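Local coordinates for protein pyrophosphate phosphohydrolase (Thermus thermophilus, PDB 2PRD) that catalyses the magnesium-dependent hydrolysis of inorganic pyrophosphate to two phosphate ions and works as a homohexamer, at residues 88-93 and 116-121; 61-66 and 166-171; 17-22 and 82-87. All blocks are in the same frame, centred on the assembly; numbering follows the deposited sequence.

Strand 84-97 serves two of the three contacts: its first part pairs with strand 15-22 in contact 3, and the residues that follow carry the loop 116-121 in contact 1. Contact 3 is the buried one, mostly valine, isoleucine and methionine side chains on both faces of a ladder of backbone hydrogen bonds, with His17 and Glu86 at its polar edge. Contacts 1 and 2 are partly buried, and in both an arginine reaches across to a backbone carbonyl of a loop. They differ in what surrounds that arginine: an amide and a water in contact 1, a carboxylate salt bridge in contact 2. Contact 2 joins helix 158-173 to the loop holding Asp65.

Contact 1. Residues 88-93 and 116-121; sequences RVVGLL and DHIQDI
Arg88 reaches from its strand to the carbonyl of Ile118 and holds it with two N-H groups of one guanidinium. NH2 makes the better bond, 2.9 Å to Ile118 O with 156° at the hydrogen, while NE to the same oxygen is weak at 3.2 Å. With CG anti to the backbone N (chi1 172°), a bend at chi3 turns the guanidinium edge to that oxygen. The amide of Gln119 lies nearly parallel (8°) over one face, its NE2 toward the rim and 3.4 Å from Arg88 CZ; NE2 is itself a donor, and no hydrogen bond joins it to the arginine. The amide's rotation is set by its own hydrogen bond, Gln119 NE2 to Asp116 O at 2.8 Å. Water 1 joins Arg88 NH2 to Asp116 OD1, whose charge lies beyond salt-bridge distance. Val90 places CG1 3.7 Å from Gln119 O, and Ile121 brings CD1 to 4.0 Å from Gly91 CA, where a side chain on the glycine would collide. Asp120 OD1 accepts from Ile121 N and from Arg158 N at the start of helix 158-173. Val90 and Gly91 both face Ile106 of strand 101-109, a classic beta bulge in the central sheet, with loop 116-121 alongside.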
loop_
_atom_site.group_PDB
_atom_site.type_symbol
_atom_site.label_atom_id
_atom_site.label_comp_id
_atom_site.label_asym_id
_atom_site.label_seq_id
_atom_site.Cartn_x
_atom_site.Cartn_y
_atom_site.Cartn_z
ATOM N N ARG A 88 10.193 14.762 19.772
ATOM C CA ARG A 88 11.450 15.175 20.379
ATOM C C ARG A 88 12.257 16.007 19.393
ATOM O O ARG A 88 12.712 15.570 18.328
ATOM C CB ARG A 88 12.205 13.957 20.898
ATOM C CG ARG A 88 13.607 14.256 21.383
ATOM C CD ARG A 88 14.170 13.160 22.289
ATOM N NE ARG A 88 14.905 12.271 21.380
ATOM C CZ ARG A 88 14.244 11.113 21.189
ATOM N NH1 ARG A 88 13.121 11.006 21.867
ATOM N NH2 ARG A 88 14.758 10.222 20.411
ATOM N N VAL A 89 12.528 17.275 19.798
ATOM C CA VAL A 89 13.313 18.245 19.015
ATOM C C VAL A 89 14.803 17.974 18.989
ATOM O O VAL A 89 15.472 18.069 20.033
ATOM C CB VAL A 89 13.111 19.693 19.529
ATOM C CG1 VAL A 89 13.757 20.698 18.589
ATOM C CG2 VAL A 89 11.615 19.962 19.637
ATOM N N VAL A 90 15.341 17.764 17.799
ATOM C CA VAL A 90 16.805 17.502 17.751
ATOM C C VAL A 90 17.559 18.453 16.866
ATOM O O VAL A 90 18.808 18.369 16.856
ATOM C CB VAL A 90 16.999 16.022 17.327
ATOM C CG1 VAL A 90 16.165 15.111 18.226
ATOM C CG2 VAL A 90 16.599 15.801 15.882
ATOM N N GLY A 91 16.934 19.376 16.139
ATOM C CA GLY A 91 17.618 20.271 15.227
ATOM C C GLY A 91 16.786 21.267 14.458
ATOM O O GLY A 91 15.579 21.332 14.630
ATOM N N LEU A 92 17.389 22.103 13.598
ATOM C CA LEU A 92 16.694 23.098 12.795
ATOM C C LEU A 92 17.217 23.019 11.351
ATOM O O LEU A 92 18.392 22.759 11.130
ATOM C CB LEU A 92 17.032 24.565 13.159
ATOM C CG LEU A 92 16.342 25.204 14.328
ATOM C CD1 LEU A 92 16.724 26.687 14.495
ATOM C CD2 LEU A 92 14.811 25.080 14.244
ATOM N N LEU A 93 16.295 23.319 10.462
ATOM C CA LEU A 93 16.624 23.436 9.053
ATOM C C LEU A 93 16.294 24.914 8.744
ATOM O O LEU A 93 15.168 25.369 8.908
ATOM C CB LEU A 93 15.912 22.488 8.110
ATOM C CG LEU A 93 16.183 22.646 6.622
ATOM C CD1 LEU A 93 17.662 22.509 6.324
ATOM C CD2 LEU A 93 15.414 21.601 5.832
ATOM N N ASP A 116 15.103 6.125 19.672
ATOM C CA ASP A 116 15.638 6.648 20.930
ATOM C C ASP A 116 17.063 7.132 20.817
ATOM O O ASP A 116 17.527 7.921 21.652
ATOM C CB ASP A 116 15.609 5.583 22.021
ATOM C CG ASP A 116 14.269 5.470 22.671
ATOM O OD1 ASP A 116 13.405 6.312 22.370
ATOM O OD2 ASP A 116 14.063 4.510 23.442
ATOM N N HIS A 117 17.742 6.663 19.801
ATOM C CA HIS A 117 19.140 7.002 19.550
ATOM C C HIS A 117 19.403 8.329 18.855
ATOM O O HIS A 117 20.559 8.808 18.813
ATOM C CB HIS A 117 19.744 5.837 18.734
ATOM C CG HIS A 117 18.985 5.626 17.444
ATOM N ND1 HIS A 117 19.571 6.063 16.257
ATOM C CD2 HIS A 117 17.759 5.127 17.155
ATOM C CE1 HIS A 117 18.735 5.822 15.261
ATOM N NE2 HIS A 117 17.629 5.266 15.777
ATOM N N ILE A 118 18.385 8.969 18.297
ATOM C CA ILE A 118 18.465 10.267 17.629
ATOM C C ILE A 118 18.157 11.332 18.670
ATOM O O ILE A 118 17.027 11.472 19.088
ATOM C CB ILE A 118 17.489 10.311 16.440
ATOM C CG1 ILE A 118 17.816 9.078 15.605
ATOM C CG2 ILE A 118 17.793 11.605 15.705
ATOM C CD1 ILE A 118 17.018 8.783 14.370
ATOM N N GLN A 119 19.242 11.982 19.115
ATOM C CA GLN A 119 19.138 12.960 20.184
ATOM C C GLN A 119 19.607 14.332 19.790
ATOM O O GLN A 119 19.185 15.334 20.418
ATOM C CB GLN A 119 19.762 12.311 21.432
ATOM C CG GLN A 119 19.070 11.066 21.991
ATOM C CD GLN A 119 17.949 11.200 22.993
ATOM O OE1 GLN A 119 17.830 12.153 23.805
ATOM N NE2 GLN A 119 16.990 10.218 23.066
ATOM N N ASP A 120 20.369 14.420 18.707
ATOM C CA ASP A 120 20.847 15.739 18.246
ATOM C C ASP A 120 20.923 15.616 16.737
ATOM O O ASP A 120 20.764 14.472 16.289
ATOM C CB ASP A 120 22.139 16.123 18.912
ATOM C CG ASP A 120 22.378 17.596 19.097
ATOM O OD1 ASP A 120 21.870 18.458 18.347
ATOM O OD2 ASP A 120 23.172 17.940 20.020
ATOM N N ILE A 121 21.156 16.738 16.082
ATOM C CA ILE A 121 21.172 16.774 14.613
ATOM C C ILE A 121 22.256 15.894 14.042
ATOM O O ILE A 121 22.119 15.261 12.986
ATOM C CB ILE A 121 21.164 18.217 14.124
ATOM C CG1 ILE A 121 20.719 18.359 12.668
ATOM C CG2 ILE A 121 22.536 18.892 14.263
ATOM C CD1 ILE A 121 19.276 17.921 12.463
HETATM O O HOH W 1 12.386 8.162 20.248
#

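Contact 2. Residues 61-66 and 166-171; sequences TLAEDG and RACIAR
Arg171 lays its guanidinium against the side chain of Glu64, whose CG comes over one face while Ala167 O lies over the opposite one. The carboxylate stands almost perpendicular to the guanidinium (83°), and Glu64 OE2 closes a salt bridge to Arg171 NH2 at 2.9 Å. At the edge of the same group, NH1 donates to Leu62 O at 3.0 Å, on a lone pair in the carbonyl plane. With CG opposite the backbone N (chi1 -179°) the chain runs past Leu62, and the bend at chi3 turns the guanidinium in between Glu64 and Ala167 O. An alanine here would remove both bonds and is likely to leave Glu64 without its charged mate and Leu62 O without this donor. Leu62 N donates to Cys168 O at 2.9 Å, a backbone bond from loop to helix. Cys168 CB packs 3.7 Å from Thr61 CB, and Thr61 and Ile169 slant past each other, CG2 to CG1 3.7 Å. Thr61 OG1 turns to Ile58 O and Leu69 N. Ala63, its CA 4.0 Å from Cys168 SG, starts the type I beta turn to Gly66 that carries Asp65, a predicted magnesium ligand: helix 158-173 thus backs one loop of the probable metal site.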
loop_
_atom_site.group_PDB
_atom_site.type_symbol
_atom_site.label_atom_id
_atom_site.label_comp_id
_atom_site.label_asym_id
_atom_site.label_seq_id
_atom_site.Cartn_x
_atom_site.Cartn_y
_atom_site.Cartn_z
ATOM N N THR A 61 2.226 28.344 18.980
ATOM C CA THR A 61 3.539 28.933 18.707
ATOM C C THR A 61 3.237 29.911 17.556
ATOM O O THR A 61 2.184 29.797 16.900
ATOM C CB THR A 61 4.679 28.018 18.331
ATOM O OG1 THR A 61 4.367 27.297 17.128
ATOM C CG2 THR A 61 5.031 27.003 19.407
ATOM N N LEU A 62 4.133 30.859 17.434
ATOM C CA LEU A 62 3.914 31.845 16.350
ATOM C C LEU A 62 5.294 32.153 15.821
ATOM O O LEU A 62 6.078 32.577 16.669
ATOM C CB LEU A 62 3.285 33.066 17.024
ATOM C CG LEU A 62 2.781 34.165 16.110
ATOM C CD1 LEU A 62 2.114 33.657 14.863
ATOM C CD2 LEU A 62 1.840 35.065 16.937
ATOM N N ALA A 63 5.547 31.855 14.561
ATOM C CA ALA A 63 6.883 32.147 14.011
ATOM C C ALA A 63 6.911 33.629 13.659
ATOM O O ALA A 63 5.891 34.325 13.862
ATOM C CB ALA A 63 7.216 31.189 12.904
ATOM N N GLU A 64 8.041 34.121 13.202
ATOM C CA GLU A 64 8.210 35.544 12.859
ATOM C C GLU A 64 7.378 35.875 11.636
ATOM O O GLU A 64 7.080 37.050 11.402
ATOM C CB GLU A 64 9.675 35.907 12.750
ATOM C CG GLU A 64 10.398 36.382 14.005
ATOM C CD GLU A 64 11.761 35.760 14.221
ATOM O OE1 GLU A 64 12.588 35.692 13.287
ATOM O OE2 GLU A 64 12.045 35.285 15.349
ATOM N N ASP A 65 6.959 34.852 10.913
ATOM C CA ASP A 65 6.160 34.951 9.714
ATOM C C ASP A 65 4.667 34.928 9.999
ATOM O O ASP A 65 3.853 34.864 9.071
ATOM C CB ASP A 65 6.477 33.856 8.702
ATOM C CG ASP A 65 5.975 32.490 9.096
ATOM O OD1 ASP A 65 5.351 32.346 10.163
ATOM O OD2 ASP A 65 6.210 31.544 8.304
ATOM N N GLY A 66 4.356 34.967 11.281
ATOM C CA GLY A 66 2.943 34.984 11.652
ATOM C C GLY A 66 2.297 33.650 11.671
ATOM O O GLY A 66 1.119 33.645 12.093
ATOM N N ARG A 166 11.278 27.871 22.159
ATOM C CA ARG A 166 11.008 28.741 23.296
ATOM C C ARG A 166 10.544 30.130 22.852
ATOM O O ARG A 166 9.650 30.729 23.460
ATOM C CB ARG A 166 12.295 28.979 24.091
ATOM C CG ARG A 166 12.626 28.042 25.160
ATOM C CD ARG A 166 13.771 28.408 26.099
ATOM N NE ARG A 166 13.774 27.376 27.152
ATOM C CZ ARG A 166 14.449 26.262 27.277
ATOM N NH1 ARG A 166 15.346 25.875 26.373
ATOM N NH2 ARG A 166 14.231 25.460 28.342
ATOM N N ALA A 167 11.223 30.676 21.846
ATOM C CA ALA A 167 10.874 32.006 21.345
ATOM C C ALA A 167 9.539 32.024 20.642
ATOM O O ALA A 167 8.819 33.027 20.813
ATOM C CB ALA A 167 11.951 32.618 20.456
ATOM N N CYS A 168 9.139 31.000 19.928
ATOM C CA CYS A 168 7.842 31.000 19.219
ATOM C C CYS A 168 6.748 30.694 20.214
ATOM O O CYS A 168 5.579 31.036 19.973
ATOM C CB CYS A 168 7.881 29.946 18.111
ATOM S SG CYS A 168 9.152 30.431 16.885
ATOM N N ILE A 169 7.187 30.105 21.307
ATOM C CA ILE A 169 6.157 29.808 22.359
ATOM C C ILE A 169 5.790 31.123 23.055
ATOM O O ILE A 169 4.617 31.453 23.276
ATOM C CB ILE A 169 6.633 28.749 23.348
ATOM C CG1 ILE A 169 6.600 27.345 22.738
ATOM C CG2 ILE A 169 5.899 28.793 24.667
ATOM C CD1 ILE A 169 7.360 26.292 23.542
ATOM N N ALA A 170 6.831 31.882 23.372
ATOM C CA ALA A 170 6.697 33.156 24.076
ATOM C C ALA A 170 5.874 34.111 23.251
ATOM O O ALA A 170 4.919 34.721 23.742
ATOM C CB ALA A 170 8.094 33.684 24.330
ATOM N N ARG A 171 6.307 34.207 22.001
ATOM C CA ARG A 171 5.678 35.091 21.018
ATOM C C ARG A 171 4.193 34.840 20.869
ATOM O O ARG A 171 3.457 35.824 20.692
ATOM C CB ARG A 171 6.399 35.067 19.679
ATOM C CG ARG A 171 5.778 35.990 18.648
ATOM C CD ARG A 171 6.630 36.174 17.402
ATOM N NE ARG A 171 8.056 36.161 17.566
ATOM C CZ ARG A 171 8.977 35.260 17.323
ATOM N NH1 ARG A 171 8.665 34.065 16.835
ATOM N NH2 ARG A 171 10.244 35.502 17.615
#

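Contact 3. Residues 17-22 and 82-87; sequences HMVIEV and GVVVEV
Ile20 and Val85 meet at the apolar centre, Ile20 CD1 lying 3.7 Å from Val85 CG1 as the two side chains pass at a slant. Val85 points CG1 into the gap between its backbone N and carbonyl carbon (chi1 35°), which turns that methyl to both CG1 and CD1 of the isoleucine. On the same face as Val85, Met18 runs across Val87: its CB is 4.0 Å from Val87 CG2, and its SD touches both methyls of the valine. The other face carries Val19, Val84, His17 and Glu86. Here Val84 CG1 sits 3.9 Å from His17 CD2, and Val19 CG2 approaches Val84 CG2 more loosely. Between the two faces runs an antiparallel ladder of the central sheet. Met18 and Val85 form the hydrogen-bonded pair, with Val85 N to Met18 O at 2.9 Å and the return bond from Met18 N to Val85 O more bent. Ile20 N donates almost straight to Val83 O (177°), and Gly82 N closes the far end with a bond of 2.7 Å to Ile20 O. Toward the polar edge, His17 and Glu86 lie side by side, Glu86 CG 4.1 Å from His17 CD2. The imidazole takes its hydrogen bond elsewhere, from ND1 to Pro7 O, while Glu86 has weak, long ion pairs to Lys11 and to Lys40 of a neighbouring subunit. Strand 54-57 pairs with the other edge of strand 15-22, through Val19 with Phe57, and the side chain of its Tyr55, predicted to bind substrate, is about 6 Å from that of Ile20. Val73 of strand 70-74 covers Met18 and Val87; Ile39 and Leu41 of the neighbouring subunit pack on Val83 and Val85, and Val84 makes backbone hydrogen bonds to it.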
loop_
_atom_site.group_PDB
_atom_site.type_symbol
_atom_site.label_atom_id
_atom_site.label_comp_id
_atom_site.label_asym_id
_atom_site.label_seq_id
_atom_site.Cartn_x
_atom_site.Cartn_y
_atom_site.Cartn_z
ATOM N N HIS A 17 4.178 18.993 21.277
ATOM C CA HIS A 17 3.033 18.474 20.551
ATOM C C HIS A 17 3.200 18.969 19.102
ATOM O O HIS A 17 3.727 20.074 18.940
ATOM C CB HIS A 17 1.705 18.993 21.039
ATOM C CG HIS A 17 1.142 18.268 22.225
ATOM N ND1 HIS A 17 0.358 18.911 23.156
ATOM C CD2 HIS A 17 1.304 17.013 22.648
ATOM C CE1 HIS A 17 -0.018 18.026 24.077
ATOM N NE2 HIS A 17 0.538 16.863 23.785
ATOM N N MET A 18 2.820 18.169 18.128
ATOM C CA MET A 18 2.850 18.540 16.720
ATOM C C MET A 18 1.557 18.020 16.061
ATOM O O MET A 18 1.147 16.902 16.393
ATOM C CB MET A 18 4.073 18.041 15.937
ATOM C CG MET A 18 5.221 19.033 15.911
ATOM S SD MET A 18 6.522 18.646 14.750
ATOM C CE MET A 18 5.503 18.267 13.312
ATOM N N VAL A 19 0.942 18.844 15.244
ATOM C CA VAL A 19 -0.249 18.434 14.467
ATOM C C VAL A 19 0.323 18.067 13.084
ATOM O O VAL A 19 0.973 18.878 12.426
ATOM C CB VAL A 19 -1.272 19.552 14.351
ATOM C CG1 VAL A 19 -2.522 19.041 13.621
ATOM C CG2 VAL A 19 -1.715 19.914 15.771
ATOM N N ILE A 20 0.108 16.809 12.702
ATOM C CA ILE A 20 0.615 16.301 11.436
ATOM C C ILE A 20 -0.353 16.768 10.352
ATOM O O ILE A 20 -1.555 16.709 10.545
ATOM C CB ILE A 20 0.689 14.767 11.353
ATOM C CG1 ILE A 20 1.720 14.211 12.336
ATOM C CG2 ILE A 20 1.061 14.367 9.929
ATOM C CD1 ILE A 20 2.921 15.142 12.514
ATOM N N GLU A 21 0.249 17.309 9.286
ATOM C CA GLU A 21 -0.520 17.773 8.141
ATOM C C GLU A 21 -0.271 16.834 6.960
ATOM O O GLU A 21 -1.253 16.417 6.330
ATOM C CB GLU A 21 -0.211 19.190 7.729
ATOM C CG GLU A 21 -0.890 20.130 8.777
ATOM C CD GLU A 21 -0.359 21.532 8.547
ATOM O OE1 GLU A 21 0.840 21.651 8.228
ATOM O OE2 GLU A 21 -1.196 22.441 8.662
ATOM N N VAL A 22 1.021 16.563 6.743
ATOM C CA VAL A 22 1.344 15.662 5.596
ATOM C C VAL A 22 2.089 14.445 6.002
ATOM O O VAL A 22 3.188 14.584 6.548
ATOM C CB VAL A 22 2.260 16.484 4.622
ATOM C CG1 VAL A 22 2.453 15.774 3.263
ATOM C CG2 VAL A 22 1.766 17.881 4.309
ATOM N N GLY A 82 -3.928 15.411 10.762
ATOM C CA GLY A 82 -4.780 15.729 11.907
ATOM C C GLY A 82 -4.542 15.014 13.190
ATOM O O GLY A 82 -5.310 15.291 14.151
ATOM N N VAL A 83 -3.567 14.129 13.273
ATOM C CA VAL A 83 -3.273 13.457 14.541
ATOM C C VAL A 83 -2.202 14.274 15.259
ATOM O O VAL A 83 -1.449 15.011 14.611
ATOM C CB VAL A 83 -2.833 11.992 14.378
ATOM C CG1 VAL A 83 -3.722 11.235 13.396
ATOM C CG2 VAL A 83 -1.411 11.894 13.935
ATOM N N VAL A 84 -2.220 14.166 16.595
ATOM C CA VAL A 84 -1.265 14.874 17.438
ATOM C C VAL A 84 -0.176 13.956 17.911
ATOM O O VAL A 84 -0.514 12.856 18.388
ATOM C CB VAL A 84 -1.998 15.471 18.670
ATOM C CG1 VAL A 84 -0.957 16.161 19.537
ATOM C CG2 VAL A 84 -3.036 16.505 18.245
ATOM N N VAL A 85 1.097 14.338 17.787
ATOM C CA VAL A 85 2.120 13.360 18.276
ATOM C C VAL A 85 3.132 14.133 19.059
ATOM O O VAL A 85 3.342 15.327 18.777
ATOM C CB VAL A 85 2.691 12.598 17.070
ATOM C CG1 VAL A 85 2.786 13.500 15.839
ATOM C CG2 VAL A 85 4.090 12.047 17.287
ATOM N N GLU A 86 3.708 13.560 20.076
ATOM C CA GLU A 86 4.778 14.165 20.872
ATOM C C GLU A 86 6.050 13.860 20.065
ATOM O O GLU A 86 6.363 12.718 19.696
ATOM C CB GLU A 86 4.917 13.428 22.197
ATOM C CG GLU A 86 3.751 13.776 23.098
ATOM C CD GLU A 86 3.615 12.669 24.146
ATOM O OE1 GLU A 86 2.960 11.636 23.860
ATOM O OE2 GLU A 86 4.221 12.889 25.220
ATOM N N VAL A 87 6.717 14.965 19.869
ATOM C CA VAL A 87 7.926 14.984 19.049
ATOM C C VAL A 87 9.088 15.489 19.864
ATOM O O VAL A 87 8.980 16.521 20.508
ATOM C CB VAL A 87 7.619 15.939 17.869
ATOM C CG1 VAL A 87 8.899 16.268 17.111
ATOM C CG2 VAL A 87 6.687 15.225 16.881
#